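Local coordinates for protein type III Pentaketide Synthase (Neurospora crassa, PDB 3EUO) that probably catalyses polyketide chain extension as a type III pentaketide synthase, an acyltransferase of the chalcone and stilbene synthase family, at residues K263-Q267 / G305-M310. Numbering follows the deposited sequence.
Sequences KASLQ and GAESAM
Lys-263, Leu-266 and Ala-309 bury the most surface where helix 258-277 packs against helix 300-310, the two short segments running in roughly the same direction at 43° with their axes 9.1 Å apart. Lys-263 starts with CG trans to the backbone N (chi1 -175°) and stays extended to the end, which carries its methylenes over the Gly-305 backbone. CG of Lys-263 passes 3.7 Å from O of Gly-305. At the far end NZ of Lys-263 donates a hydrogen bond of 3.1 Å to OG of Ser-308. Leu-266 is the knob of a knobs-into-holes contact: it sits among Gly-305, Ala-306, Ala-309 and Met-310, its CD1 3.6 Å from CA of Ala-306. The methyl of Ala-309 points toward helix 258-277, with CB 3.8 Å from CG of Lys-263, and sits over the flat face of the Gln-267 amide. The bent chain of Met-310 brings SD to 3.5 Å from CG of Gln-267, while NE2 of that glutamine makes a weak hydrogen bond back to O of Lys-263. Side chains of the pair also pack on strands 292-295, 359-366 and 370-378, at one end of the large mixed sheet of the thiolase-like fold. Apolar packing of Leu-266 and Ala-309 makes up the inner part, and the one hydrogen bond across, to a neutral hydroxyl, lies at the solvent-facing rim; shape fit probably contributes more than polar bonding.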
loop_
_atom_site.group_PDB
_atom_site.type_symbol
_atom_site.label_atom_id
_atom_site.label_comp_id
_atom_site.label_asym_id
_atom_site.label_seq_id
_atom_site.Cartn_x
_atom_site.Cartn_y
_atom_site.Cartn_z
ATOM N N LYS A 263 -0.463 -2.453 26.113
ATOM C CA LYS A 263 0.373 -2.305 27.305
ATOM C C LYS A 263 1.281 -3.519 27.484
ATOM O O LYS A 263 2.468 -3.369 27.770
ATOM C CB LYS A 263 -0.483 -2.081 28.555
ATOM C CG LYS A 263 0.329 -1.808 29.818
ATOM C CD LYS A 263 -0.558 -1.639 31.033
ATOM C CE LYS A 263 0.279 -1.504 32.302
ATOM N NZ LYS A 263 -0.570 -1.224 33.491
ATOM N N ALA A 264 0.713 -4.711 27.292
ATOM C CA ALA A 264 1.435 -5.978 27.448
ATOM C C ALA A 264 2.563 -6.186 26.436
ATOM O O ALA A 264 3.515 -6.924 26.704
ATOM C CB ALA A 264 0.455 -7.156 27.397
ATOM N N SER A 265 2.458 -5.544 25.277
ATOM C CA SER A 265 3.443 -5.733 24.211
ATOM C C SER A 265 4.710 -4.890 24.369
ATOM O O SER A 265 5.730 -5.192 23.745
ATOM C CB SER A 265 2.816 -5.462 22.840
ATOM O OG SER A 265 2.564 -4.080 22.662
ATOM N N LEU A 266 4.646 -3.851 25.204
ATOM C CA LEU A 266 5.735 -2.867 25.317
ATOM C C LEU A 266 7.057 -3.453 25.821
ATOM O O LEU A 266 8.085 -3.336 25.158
ATOM C CB LEU A 266 5.317 -1.677 26.196
ATOM C CG LEU A 266 4.226 -0.709 25.703
ATOM C CD1 LEU A 266 3.729 0.140 26.845
ATOM C CD2 LEU A 266 4.714 0.184 24.554
ATOM N N GLN A 267 7.022 -4.086 26.993
ATOM C CA GLN A 267 8.229 -4.644 27.615
ATOM C C GLN A 267 8.974 -5.636 26.706
ATOM O O GLN A 267 10.180 -5.481 26.499
ATOM C CB GLN A 267 7.913 -5.262 28.991
ATOM C CG GLN A 267 7.220 -4.303 29.982
ATOM C CD GLN A 267 5.709 -4.523 30.126
ATOM O OE1 GLN A 267 5.197 -4.631 31.254
ATOM N NE2 GLN A 267 4.986 -4.573 28.995
ATOM N N GLY A 305 -0.682 3.832 30.244
ATOM C CA GLY A 305 -0.244 2.438 30.198
ATOM C C GLY A 305 1.253 2.267 29.992
ATOM O O GLY A 305 1.876 1.406 30.625
ATOM N N ALA A 306 1.828 3.075 29.100
ATOM C CA ALA A 306 3.274 3.052 28.849
ATOM C C ALA A 306 4.056 3.505 30.079
ATOM O O ALA A 306 5.064 2.892 30.440
ATOM C CB ALA A 306 3.628 3.902 27.643
ATOM N N GLU A 307 3.573 4.564 30.723
ATOM C CA GLU A 307 4.146 5.054 31.985
ATOM C C GLU A 307 4.183 3.954 33.046
ATOM O O GLU A 307 5.176 3.813 33.762
ATOM C CB GLU A 307 3.341 6.239 32.521
ATOM C CG GLU A 307 3.457 7.500 31.691
ATOM C CD GLU A 307 2.373 8.517 32.005
ATOM O OE1 GLU A 307 1.656 8.362 33.018
ATOM O OE2 GLU A 307 2.243 9.480 31.230
ATOM N N SER A 308 3.099 3.183 33.131
ATOM C CA SER A 308 2.976 2.095 34.100
ATOM C C SER A 308 3.875 0.917 33.735
ATOM O O SER A 308 4.667 0.460 34.562
ATOM C CB SER A 308 1.517 1.641 34.209
ATOM O OG SER A 308 1.393 0.520 35.065
ATOM N N ALA A 309 3.743 0.436 32.500
ATOM C CA ALA A 309 4.469 -0.744 32.027
ATOM C C ALA A 309 5.985 -0.575 32.059
ATOM O O ALA A 309 6.703 -1.506 32.429
ATOM C CB ALA A 309 4.014 -1.117 30.623
ATOM N N MET A 310 6.464 0.606 31.669
ATOM C CA MET A 310 7.904 0.832 31.511
ATOM C C MET A 310 8.509 1.691 32.631
ATOM O O MET A 310 9.698 2.010 32.595
ATOM C CB MET A 310 8.221 1.459 30.140
ATOM C CG MET A 310 7.764 0.668 28.890
ATOM S SD MET A 310 8.178 -1.099 28.840
ATOM C CE MET A 310 9.962 -1.095 28.775
#